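PDB 3ZXY: subtilisin-like protein from Prochloron didemni, which probably acts, through this protease domain of PatA, as a subtilisin-type serine endopeptidase in the processing of patellamide precursors. Local coordinates for residues A[107-112]-A[136-141]; A[144-149]-A[208-213]; A[150-155]-A[181-186]; A[177-182]-A[259-264]. The protein carries 1 engineered substitution. All coordinates share one frame; numbering follows the deposited sequence.

In the fold
The four contacts grade from core to surface. Interaction 1 is two buried strands of the central parallel sheet, joined by regular backbone bonds and aliphatic packing. Interaction 2 is also largely buried but polar: the loop after strand 139-143 grips the start of helix 210-230 at the predicted active site, and Ser112 OG reaches Ala211 O to tie it to interaction 1. Interactions 3 and 4 lie farther out and share Ser181 and Thr182; there an aromatic ring, Tyr183 or Trp179, receives an aliphatic group over its face. Both are bonded to the loop of interaction 2, Tyr183 OH to Ala144 O and Asn178 N to Gly145 O.

Interaction 1: A[107-112]-A[136-141]; sequences HIINIS and NNVLLV
Ile108, Ile109 and Asn110 run parallel to Leu139, Leu140 and Val141, pair by pair, with the axes of the two short strands 4.7 Å apart and 19° askew. The backbone bonds pass alternately between them: Leu139 N to His107 O, Ile109 N to Leu139 O (2.8 Å), Val141 N to Ile109 O, and Ile111 N to Val141 O, the last almost straight at 177°. On the face turned to helix 91-103, Ile109 CD1 meets Val138 CG1 at 3.7 Å, and Ile111 CD1 packs against both methyls of Leu140, nearer CD2 (3.7 Å). These neighbours belong to a beta-alpha-beta crossover in the central parallel sheet of the subtilisin fold; Asn137, with positive phi, is the C-prime residue of the Schellman motif that closes the intervening helix 124-135. On the other face, under helix 210-230, Ile108 CG2 lies alongside Val141 CG2 at 4.1 Å. Asn110 shares that face, its side chain about 5 Å from that of Asp16, predicted to belong to the charge relay. Its first torsion (chi1 -176°) carries the amide away from the backbone N, and Asn110 ND2 meets Ser112 OG at 3.0 Å nearly in the amide plane, while OD1 is bonded to Ser218 OG.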
loop_
_atom_site.group_PDB
_atom_site.type_symbol
_atom_site.label_atom_id
_atom_site.label_comp_id
_atom_site.label_asym_id
_atom_site.label_seq_id
_atom_site.Cartn_x
_atom_site.Cartn_y
_atom_site.Cartn_z
ATOM N N HIS A 107 3.068 5.286 -10.093
ATOM C CA HIS A 107 3.377 6.384 -9.164
ATOM C C HIS A 107 3.538 5.878 -7.749
ATOM O O HIS A 107 4.321 6.421 -6.971
ATOM C CB HIS A 107 2.261 7.426 -9.165
ATOM C CG HIS A 107 2.121 8.148 -10.454
ATOM N ND1 HIS A 107 1.213 7.802 -11.382
ATOM C CD2 HIS A 107 2.801 9.246 -10.954
ATOM C CE1 HIS A 107 1.324 8.612 -12.437
ATOM N NE2 HIS A 107 2.294 9.509 -12.180
ATOM N N ILE A 108 2.751 4.859 -7.402
ATOM C CA ILE A 108 2.710 4.266 -6.075
ATOM C C ILE A 108 2.791 2.762 -6.263
ATOM O O ILE A 108 2.176 2.217 -7.188
ATOM C CB ILE A 108 1.397 4.619 -5.332
ATOM C CG1 ILE A 108 1.342 6.106 -5.014
ATOM C CG2 ILE A 108 1.230 3.793 -4.047
ATOM C CD1 ILE A 108 -0.074 6.603 -4.818
ATOM N N ILE A 109 3.589 2.117 -5.415
ATOM C CA ILE A 109 3.727 0.653 -5.388
ATOM C C ILE A 109 3.331 0.199 -3.984
ATOM O O ILE A 109 3.990 0.535 -3.006
ATOM C CB ILE A 109 5.166 0.219 -5.737
ATOM C CG1 ILE A 109 5.512 0.648 -7.162
ATOM C CG2 ILE A 109 5.334 -1.303 -5.596
ATOM C CD1 ILE A 109 6.950 0.365 -7.573
ATOM N N ASN A 110 2.228 -0.529 -3.900
ATOM C CA ASN A 110 1.750 -1.090 -2.624
ATOM C C ASN A 110 2.362 -2.465 -2.434
ATOM O O ASN A 110 2.163 -3.350 -3.265
ATOM C CB ASN A 110 0.221 -1.204 -2.661
ATOM C CG ASN A 110 -0.383 -1.684 -1.348
ATOM O OD1 ASN A 110 -0.858 -0.872 -0.552
ATOM N ND2 ASN A 110 -0.344 -3.002 -1.088
ATOM N N ILE A 111 3.096 -2.646 -1.341
ATOM C CA ILE A 111 3.641 -3.975 -0.994
ATOM C C ILE A 111 3.173 -4.338 0.415
ATOM O O ILE A 111 3.781 -3.956 1.419
ATOM C CB ILE A 111 5.171 -4.007 -1.075
ATOM C CG1 ILE A 111 5.647 -3.581 -2.466
ATOM C CG2 ILE A 111 5.698 -5.398 -0.722
ATOM C CD1 ILE A 111 7.150 -3.636 -2.657
ATOM N N SER A 112 2.083 -5.081 0.467
ATOM C CA SER A 112 1.512 -5.554 1.721
ATOM C C SER A 112 2.206 -6.836 2.119
ATOM O O SER A 112 1.581 -7.899 2.213
ATOM C CB SER A 112 0.023 -5.806 1.570
ATOM O OG SER A 112 -0.681 -4.574 1.452
ATOM N N ASN A 136 13.370 7.542 -9.445
ATOM C CA ASN A 136 12.276 7.838 -10.379
ATOM C C ASN A 136 11.052 8.495 -9.732
ATOM O O ASN A 136 10.020 8.681 -10.390
ATOM C CB ASN A 136 11.837 6.557 -11.088
ATOM C CG ASN A 136 12.791 6.159 -12.199
ATOM O OD1 ASN A 136 12.647 6.590 -13.351
ATOM N ND2 ASN A 136 13.796 5.385 -11.854
ATOM N N ASN A 137 11.183 8.852 -8.459
ATOM C CA ASN A 137 10.074 9.425 -7.689
ATOM C C ASN A 137 8.789 8.580 -7.741
ATOM O O ASN A 137 7.704 9.057 -8.103
ATOM C CB ASN A 137 9.813 10.868 -8.118
ATOM C CG ASN A 137 8.987 11.643 -7.109
ATOM O OD1 ASN A 137 8.702 11.157 -6.007
ATOM N ND2 ASN A 137 8.590 12.848 -7.489
ATOM N N VAL A 138 8.944 7.315 -7.376
ATOM C CA VAL A 138 7.849 6.363 -7.258
ATOM C C VAL A 138 7.763 6.032 -5.776
ATOM O O VAL A 138 8.777 5.681 -5.175
ATOM C CB VAL A 138 8.147 5.086 -8.071
ATOM C CG1 VAL A 138 7.077 4.019 -7.845
ATOM C CG2 VAL A 138 8.308 5.417 -9.552
ATOM N N LEU A 139 6.593 6.148 -5.170
ATOM C CA LEU A 139 6.467 5.906 -3.730
ATOM C C LEU A 139 6.121 4.456 -3.422
ATOM O O LEU A 139 5.090 3.951 -3.871
ATOM C CB LEU A 139 5.379 6.803 -3.147
ATOM C CG LEU A 139 5.023 6.586 -1.684
ATOM C CD1 LEU A 139 6.233 6.841 -0.793
ATOM C CD2 LEU A 139 3.863 7.496 -1.286
ATOM N N LEU A 140 6.986 3.794 -2.660
ATOM C CA LEU A 140 6.723 2.449 -2.174
ATOM C C LEU A 140 6.045 2.585 -0.809
ATOM O O LEU A 140 6.563 3.278 0.065
ATOM C CB LEU A 140 8.046 1.675 -2.060
ATOM C CG LEU A 140 7.969 0.150 -2.140
ATOM C CD1 LEU A 140 9.340 -0.479 -2.384
ATOM C CD2 LEU A 140 7.331 -0.380 -0.880
ATOM N N VAL A 141 4.883 1.949 -0.658
ATOM C CA VAL A 141 4.118 1.952 0.591
ATOM C C VAL A 141 4.107 0.483 1.031
ATOM O O VAL A 141 3.638 -0.384 0.276
ATOM C CB VAL A 141 2.679 2.471 0.398
ATOM C CG1 VAL A 141 1.956 2.522 1.734
ATOM C CG2 VAL A 141 2.678 3.864 -0.252
#

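Interaction 2: A[144-149]-A[208-213]; sequences AGNNGC and SGTAFA. Engineered in segment 208-213: Ala211 (natural residue Ser).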
loop_
_atom_site.group_PDB
_atom_site.type_symbol
_atom_site.label_atom_id
_atom_site.label_comp_id
_atom_site.label_asym_id
_atom_site.label_seq_id
_atom_site.Cartn_x
_atom_site.Cartn_y
_atom_site.Cartn_z
ATOM N N ALA A 144 4.370 -2.732 7.790
ATOM C CA ALA A 144 5.338 -2.776 8.889
ATOM C C ALA A 144 5.586 -4.182 9.421
ATOM O O ALA A 144 6.647 -4.448 9.998
ATOM C CB ALA A 144 4.858 -1.881 10.042
ATOM N N GLY A 145 4.599 -5.067 9.263
ATOM C CA GLY A 145 4.626 -6.397 9.868
ATOM C C GLY A 145 3.867 -6.454 11.174
ATOM O O GLY A 145 3.748 -5.449 11.878
ATOM N N ASN A 146 3.404 -7.650 11.532
ATOM C CA ASN A 146 2.473 -7.841 12.649
ATOM C C ASN A 146 3.102 -8.422 13.907
ATOM O O ASN A 146 2.395 -8.746 14.862
ATOM C CB ASN A 146 1.327 -8.761 12.245
ATOM C CG ASN A 146 0.516 -8.264 11.076
ATOM O OD1 ASN A 146 0.581 -7.088 10.702
ATOM N ND2 ASN A 146 -0.285 -9.167 10.497
ATOM N N ASN A 147 4.425 -8.583 13.935
ATOM C CA ASN A 147 5.049 -9.290 15.053
ATOM C C ASN A 147 4.792 -8.601 16.401
ATOM O O ASN A 147 4.708 -9.254 17.449
ATOM C CB ASN A 147 6.566 -9.479 14.832
ATOM C CG ASN A 147 6.905 -9.990 13.438
ATOM O OD1 ASN A 147 6.780 -9.255 12.443
ATOM N ND2 ASN A 147 7.324 -11.265 13.362
ATOM N N GLY A 148 4.722 -7.277 16.366
ATOM C CA GLY A 148 4.513 -6.493 17.575
ATOM C C GLY A 148 5.782 -6.162 18.319
ATOM O O GLY A 148 5.733 -5.778 19.491
ATOM N N CYS A 149 6.913 -6.272 17.632
ATOM C CA CYS A 149 8.224 -6.086 18.242
ATOM C C CYS A 149 8.863 -4.779 17.841
ATOM O O CYS A 149 8.444 -4.126 16.888
ATOM C CB CYS A 149 9.209 -7.215 17.876
ATOM S SG CYS A 149 9.338 -7.927 16.219
ATOM N N SER A 208 -7.656 -8.382 9.469
ATOM C CA SER A 208 -6.849 -7.487 10.282
ATOM C C SER A 208 -5.379 -7.715 10.022
ATOM O O SER A 208 -4.944 -8.842 9.734
ATOM C CB SER A 208 -7.138 -7.675 11.764
ATOM O OG SER A 208 -8.537 -7.541 12.047
ATOM N N GLY A 209 -4.620 -6.631 10.112
ATOM C CA GLY A 209 -3.174 -6.718 9.965
ATOM C C GLY A 209 -2.602 -5.532 9.236
ATOM O O GLY A 209 -3.317 -4.764 8.585
ATOM N N THR A 210 -1.282 -5.382 9.316
ATOM C CA THR A 210 -0.626 -4.298 8.605
ATOM C C THR A 210 -0.769 -4.418 7.088
ATOM O O THR A 210 -0.707 -3.407 6.398
ATOM C CB THR A 210 0.864 -4.135 8.994
ATOM O OG1 THR A 210 1.619 -5.300 8.637
ATOM C CG2 THR A 210 1.014 -3.863 10.496
ATOM N N ALA A 211 -0.972 -5.641 6.576
ATOM C CA ALA A 211 -1.209 -5.824 5.140
ATOM C C ALA A 211 -2.445 -5.108 4.629
ATOM O O ALA A 211 -2.543 -4.829 3.437
ATOM C CB ALA A 211 -1.327 -7.300 4.801
ATOM N N PHE A 212 -3.406 -4.853 5.505
ATOM C CA PHE A 212 -4.680 -4.251 5.117
ATOM C C PHE A 212 -4.720 -2.759 5.417
ATOM O O PHE A 212 -5.410 -1.990 4.732
ATOM C CB PHE A 212 -5.828 -5.067 5.713
ATOM C CG PHE A 212 -5.647 -6.517 5.447
ATOM C CD1 PHE A 212 -5.695 -6.990 4.149
ATOM C CD2 PHE A 212 -5.258 -7.371 6.449
ATOM C CE1 PHE A 212 -5.448 -8.318 3.868
ATOM C CE2 PHE A 212 -4.999 -8.698 6.182
ATOM C CZ PHE A 212 -5.111 -9.178 4.890
ATOM N N ALA A 213 -3.921 -2.334 6.382
ATOM C CA ALA A 213 -3.683 -0.897 6.631
ATOM C C ALA A 213 -2.899 -0.265 5.484
ATOM O O ALA A 213 -3.145 0.878 5.097
ATOM C CB ALA A 213 -2.915 -0.726 7.949
HETATM O O HOH W 1 -0.804 -8.265 7.758
#
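Thr210 sets OG1 between its own backbone N and carbonyl carbon (chi1 63°), while Asn146 swings CG to the side of its backbone N, and the hydroxyl and amide meet as the side chains slide past each other. Asn146 OD1 takes two bonds from the one threonine: from Thr210 N at 2.9 Å, nearly straight at 168°, and from Thr210 OG1 at 2.9 Å, its donor tilted well out of the carbonyl plane. The hydroxyl oxygen also accepts from Gly145 N at 3.1 Å, a bent bond of 137°. The amide is so turned that Asn146 ND2 donates to a water at 2.9 Å, which also accepts from Ala211 N. This matches the oxyanion hole of subtilisins, where an asparagine amide and the backbone N-H of the nucleophilic serine hold the substrate's carbonyl oxygen; the water probably occupies that place. Ala211 is engineered in place of the serine predicted to complete the charge relay. A valine at Thr210 would probably leave Gly145 N without its acceptor here and let the Asn146 amide turn more easily, spoiling the aim of ND2. Gly209, at the helix N-cap position, brings its CA to 3.8 Å from Asn146 ND2, the chain passing close beside the amide. The methyl, Thr210 CG2, lies close to Gly145 O and also touches Ser177.

Interaction 3: A[150-155]-A[181-186]; sequences DCLHVP and STYEQQ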
loop_
_atom_site.group_PDB
_atom_site.type_symbol
_atom_site.label_atom_id
_atom_site.label_comp_id
_atom_site.label_asym_id
_atom_site.label_seq_id
_atom_site.Cartn_x
_atom_site.Cartn_y
_atom_site.Cartn_z
ATOM N N ASP A 150 9.901 -4.442 18.593
ATOM C CA ASP A 150 10.791 -3.331 18.290
ATOM C C ASP A 150 11.718 -3.862 17.200
ATOM O O ASP A 150 12.884 -4.180 17.448
ATOM C CB ASP A 150 11.548 -2.962 19.570
ATOM C CG ASP A 150 12.531 -1.831 19.387
ATOM O OD1 ASP A 150 12.459 -1.157 18.331
ATOM O OD2 ASP A 150 13.358 -1.632 20.291
ATOM N N CYS A 151 11.140 -4.017 16.022
ATOM C CA CYS A 151 11.794 -4.663 14.906
ATOM C C CYS A 151 11.281 -4.115 13.605
ATOM O O CYS A 151 10.327 -3.334 13.548
ATOM C CB CYS A 151 11.520 -6.164 14.930
ATOM S SG CYS A 151 9.763 -6.547 14.710
ATOM N N LEU A 152 11.941 -4.552 12.539
ATOM C CA LEU A 152 11.723 -4.005 11.203
ATOM C C LEU A 152 11.568 -5.093 10.149
ATOM O O LEU A 152 12.336 -6.073 10.166
ATOM C CB LEU A 152 12.942 -3.160 10.830
ATOM C CG LEU A 152 13.313 -1.985 11.736
ATOM C CD1 LEU A 152 14.702 -1.432 11.407
ATOM C CD2 LEU A 152 12.234 -0.909 11.646
ATOM N N HIS A 153 10.648 -4.881 9.216
ATOM C CA HIS A 153 10.555 -5.659 7.985
ATOM C C HIS A 153 11.138 -4.824 6.859
ATOM O O HIS A 153 11.111 -3.593 6.902
ATOM C CB HIS A 153 9.102 -5.972 7.619
ATOM C CG HIS A 153 8.485 -7.106 8.402
ATOM N ND1 HIS A 153 7.499 -7.880 7.890
ATOM C CD2 HIS A 153 8.726 -7.565 9.680
ATOM C CE1 HIS A 153 7.119 -8.779 8.813
ATOM N NE2 HIS A 153 7.891 -8.623 9.894
ATOM N N VAL A 154 11.653 -5.517 5.855
ATOM C CA VAL A 154 11.961 -4.937 4.561
ATOM C C VAL A 154 10.926 -5.443 3.560
ATOM O O VAL A 154 10.499 -6.609 3.617
ATOM C CB VAL A 154 13.412 -5.249 4.124
ATOM C CG1 VAL A 154 14.398 -4.595 5.085
ATOM C CG2 VAL A 154 13.683 -6.753 4.002
ATOM N N PRO A 155 10.512 -4.587 2.624
ATOM C CA PRO A 155 11.045 -3.254 2.308
ATOM C C PRO A 155 10.582 -2.075 3.156
ATOM O O PRO A 155 11.058 -0.960 2.932
ATOM C CB PRO A 155 10.600 -3.061 0.862
ATOM C CG PRO A 155 9.330 -3.802 0.760
ATOM C CD PRO A 155 9.546 -5.030 1.598
ATOM N N SER A 181 12.892 1.155 15.157
ATOM C CA SER A 181 13.317 2.584 15.182
ATOM C C SER A 181 13.064 3.320 13.880
ATOM O O SER A 181 12.632 4.456 13.891
ATOM C CB SER A 181 14.780 2.741 15.564
ATOM O OG SER A 181 15.605 2.041 14.662
ATOM N N THR A 182 13.329 2.676 12.752
ATOM C CA THR A 182 13.197 3.356 11.459
ATOM C C THR A 182 11.777 3.772 11.183
ATOM O O THR A 182 11.538 4.770 10.494
ATOM C CB THR A 182 13.732 2.453 10.339
ATOM O OG1 THR A 182 15.071 2.088 10.684
ATOM C CG2 THR A 182 13.682 3.170 8.935
ATOM N N TYR A 183 10.827 3.038 11.744
ATOM C CA TYR A 183 9.420 3.374 11.574
ATOM C C TYR A 183 9.018 4.640 12.329
ATOM O O TYR A 183 7.982 5.217 12.016
ATOM C CB TYR A 183 8.560 2.239 12.063
ATOM C CG TYR A 183 8.660 0.916 11.334
ATOM C CD1 TYR A 183 9.177 0.810 10.046
ATOM C CD2 TYR A 183 8.183 -0.236 11.926
ATOM C CE1 TYR A 183 9.214 -0.402 9.397
ATOM C CE2 TYR A 183 8.220 -1.459 11.289
ATOM C CZ TYR A 183 8.726 -1.545 10.016
ATOM O OH TYR A 183 8.737 -2.766 9.351
ATOM N N GLU A 184 9.784 5.072 13.318
ATOM C CA GLU A 184 9.474 6.329 14.002
ATOM C C GLU A 184 9.663 7.495 13.043
ATOM O O GLU A 184 9.053 8.559 13.231
ATOM C CB GLU A 184 10.362 6.487 15.230
ATOM C CG GLU A 184 9.922 7.527 16.251
ATOM C CD GLU A 184 10.905 7.616 17.418
ATOM O OE1 GLU A 184 11.200 6.559 18.046
ATOM O OE2 GLU A 184 11.375 8.743 17.726
ATOM N N GLN A 185 10.519 7.320 12.038
ATOM C CA GLN A 185 10.800 8.384 11.075
ATOM C C GLN A 185 9.961 8.265 9.821
ATOM O O GLN A 185 9.618 9.282 9.212
ATOM C CB GLN A 185 12.282 8.415 10.663
ATOM C CG GLN A 185 13.206 8.933 11.755
ATOM C CD GLN A 185 13.671 7.852 12.721
ATOM O OE1 GLN A 185 14.217 6.818 12.309
ATOM N NE2 GLN A 185 13.515 8.113 14.021
ATOM N N GLN A 186 9.669 7.037 9.392
ATOM C CA GLN A 186 9.001 6.850 8.105
ATOM C C GLN A 186 7.761 5.978 8.139
ATOM O O GLN A 186 7.267 5.555 7.084
ATOM C CB GLN A 186 9.992 6.362 7.048
ATOM C CG GLN A 186 10.490 4.936 7.214
ATOM C CD GLN A 186 11.587 4.601 6.221
ATOM O OE1 GLN A 186 12.505 5.403 6.020
ATOM N NE2 GLN A 186 11.516 3.424 5.626
HETATM O O HOH W 2 14.366 -0.740 16.596
#
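Tyr183 points its CB toward residues 150-155, and from there the ring runs past Leu152 to the backbone of His153. CG, CD1 and CE1 all lie within touch of Leu152 CD2, a methyl set squarely over the ring: it stands 3.7 Å from the Tyr183 centroid, 7° off the normal, a textbook CH-pi contact. Tyr183 CE2 comes to 3.6 Å from Cys151 O. At the tip, Tyr183 OH accepts from His153 N at 2.9 Å in a nearly straight bond (171°), and is bonded as well to Ala144 O, so the phenol ties three pieces of chain together. Leu152 uses both branches: chi1 carries CG beside the backbone N, and chi2, near 168°, parts the methyls, CD2 to the ring and CD1 to within 3.6 Å of Thr182 OG1. Strand 152-154 pairs antiparallel with strand 115-117, apart from the main parallel sheet, and is followed by a cis peptide before Pro155, as at the corresponding proline of subtilisins. A phenylalanine at Tyr183 would probably keep the methyl-ring packing but leave His153 N without its acceptor and take one of two donors from Ala144 O, which Asn178 ND2 also reaches, weakening the tie to the Asn146 loop. Nearer the surface, one water donates to Asp150 OD1 (2.6 Å) and accepts from Ser181 N (2.8 Å), bridging a gap too wide for a direct bond. His153 turns its NE2 to Asn147 OD1, a second link to that loop, while the disulfide Cys149-Cys151 joins the loop's end to the start of 150-155.

Interaction 4: A[177-182]-A[259-264]; sequences SNWGST and ARRCLA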
loop_
_atom_site.group_PDB
_atom_site.type_symbol
_atom_site.label_atom_id
_atom_site.label_comp_id
_atom_site.label_asym_id
_atom_site.label_seq_id
_atom_site.Cartn_x
_atom_site.Cartn_y
_atom_site.Cartn_z
ATOM N N SER A 177 1.656 -5.119 15.680
ATOM C CA SER A 177 2.123 -4.173 14.685
ATOM C C SER A 177 3.527 -3.737 15.095
ATOM O O SER A 177 3.756 -3.358 16.245
ATOM C CB SER A 177 1.152 -2.979 14.592
ATOM O OG SER A 177 1.448 -2.172 13.449
ATOM N N ASN A 178 4.487 -3.817 14.182
ATOM C CA ASN A 178 5.895 -3.568 14.519
ATOM C C ASN A 178 6.238 -2.100 14.676
ATOM O O ASN A 178 5.653 -1.253 14.012
ATOM C CB ASN A 178 6.807 -4.184 13.463
ATOM C CG ASN A 178 6.785 -5.689 13.484
ATOM O OD1 ASN A 178 6.594 -6.285 14.533
ATOM N ND2 ASN A 178 7.002 -6.320 12.330
ATOM N N TRP A 179 7.234 -1.814 15.505
ATOM C CA TRP A 179 7.549 -0.436 15.895
ATOM C C TRP A 179 9.040 -0.187 16.036
ATOM O O TRP A 179 9.481 0.609 16.848
ATOM C CB TRP A 179 6.779 -0.093 17.176
ATOM C CG TRP A 179 6.945 -1.085 18.291
ATOM C CD1 TRP A 179 6.296 -2.310 18.443
ATOM C CD2 TRP A 179 7.803 -0.968 19.472
ATOM N NE1 TRP A 179 6.693 -2.927 19.593
ATOM C CE2 TRP A 179 7.592 -2.175 20.260
ATOM C CE3 TRP A 179 8.694 -0.007 19.948
ATOM C CZ2 TRP A 179 8.262 -2.396 21.450
ATOM C CZ3 TRP A 179 9.346 -0.236 21.149
ATOM C CH2 TRP A 179 9.126 -1.404 21.899
ATOM N N GLY A 180 9.828 -0.839 15.187
ATOM C CA GLY A 180 11.269 -0.630 15.170
ATOM C C GLY A 180 11.654 0.810 14.860
ATOM O O GLY A 180 10.842 1.577 14.336
ATOM N N SER A 181 12.892 1.155 15.157
ATOM C CA SER A 181 13.317 2.584 15.182
ATOM C C SER A 181 13.064 3.320 13.880
ATOM O O SER A 181 12.632 4.456 13.891
ATOM C CB SER A 181 14.780 2.741 15.564
ATOM O OG SER A 181 15.605 2.041 14.662
ATOM N N THR A 182 13.329 2.676 12.752
ATOM C CA THR A 182 13.197 3.356 11.459
ATOM C C THR A 182 11.777 3.772 11.183
ATOM O O THR A 182 11.538 4.770 10.494
ATOM C CB THR A 182 13.732 2.453 10.339
ATOM O OG1 THR A 182 15.071 2.088 10.684
ATOM C CG2 THR A 182 13.682 3.170 8.935
ATOM N N ALA A 259 3.810 7.521 22.637
ATOM C CA ALA A 259 5.184 7.031 22.691
ATOM C C ALA A 259 5.535 6.269 21.402
ATOM O O ALA A 259 4.952 6.531 20.346
ATOM C CB ALA A 259 5.400 6.163 23.936
ATOM N N ARG A 260 6.471 5.324 21.498
ATOM C CA ARG A 260 7.115 4.709 20.316
ATOM C C ARG A 260 6.232 3.933 19.350
ATOM O O ARG A 260 6.510 3.863 18.127
ATOM C CB ARG A 260 8.227 3.790 20.791
ATOM C CG ARG A 260 9.411 4.581 21.253
ATOM C CD ARG A 260 10.306 3.774 22.143
ATOM N NE ARG A 260 11.077 4.678 22.965
ATOM C CZ ARG A 260 10.774 5.028 24.210
ATOM N NH1 ARG A 260 9.704 4.525 24.831
ATOM N NH2 ARG A 260 11.563 5.871 24.847
ATOM N N ARG A 261 5.167 3.349 19.873
ATOM C CA ARG A 261 4.315 2.531 19.044
ATOM C C ARG A 261 3.344 3.385 18.215
ATOM O O ARG A 261 2.611 2.873 17.409
ATOM C CB ARG A 261 3.633 1.477 19.911
ATOM C CG ARG A 261 4.668 0.721 20.735
ATOM C CD ARG A 261 4.137 -0.592 21.245
ATOM N NE ARG A 261 2.824 -0.432 21.841
ATOM C CZ ARG A 261 2.617 0.026 23.065
ATOM N NH1 ARG A 261 3.643 0.379 23.833
ATOM N NH2 ARG A 261 1.379 0.133 23.520
ATOM N N CYS A 262 3.408 4.709 18.380
ATOM C CA CYS A 262 2.656 5.615 17.513
ATOM C C CYS A 262 3.361 5.859 16.146
ATOM O O CYS A 262 2.769 6.418 15.234
ATOM C CB CYS A 262 2.436 6.938 18.237
ATOM S SG CYS A 262 1.045 7.876 17.583
ATOM N N LEU A 263 4.617 5.424 16.034
ATOM C CA LEU A 263 5.434 5.640 14.839
ATOM C C LEU A 263 5.552 7.141 14.617
ATOM O O LEU A 263 5.712 7.881 15.606
ATOM C CB LEU A 263 4.893 4.885 13.636
ATOM C CG LEU A 263 4.537 3.404 13.879
ATOM C CD1 LEU A 263 4.157 2.754 12.560
ATOM C CD2 LEU A 263 5.666 2.634 14.571
ATOM N N ALA A 264 5.492 7.615 13.373
ATOM C CA ALA A 264 5.491 9.056 13.154
ATOM C C ALA A 264 4.151 9.680 13.495
ATOM O O ALA A 264 4.041 10.916 13.562
ATOM C CB ALA A 264 5.877 9.378 11.723
#
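Asn178, whose carbonyl O lies 3.9 Å from Leu263 CD2, has its amide ND2 gripped by both Ala144 O and Asn147 OD1, while OD1 accepts from Cys149 N. That fastening fixes the chain just before Trp179, the residue that meets 259-264 most fully. Its first torsion (chi1 51°) turns a face of the indole to Arg261 while NE1 is anchored on Gly148 O. Across that face runs the aliphatic part of Arg261, in the one of two conformers described here: CD sits 3.8 Å from the centroid of the Trp179 five-membered ring, a CH-pi contact, and CG approaches Trp179 CD2. In this conformer the guanidinium plane is turned 74° from the ring, not laid flat on the indole; the other may differ. Arg260 adds only its root, CB, at 3.9 Å from Trp179 CE3, before its chain leads off. Leu263 CD2 touches Trp179 CA at 3.8 Å. Arg260, Arg261 and Cys262 form a 3-10 turn, and a disulfide ties Cys262 to Cys251. The turn lies in the loop between helices 237-247 and 269-278; Leu263 also packs on Tyr183 of helix 181-186, and Ala264 bonds through its backbone to Gly187 at the start of 187-191, an edge strand of the parallel sheet.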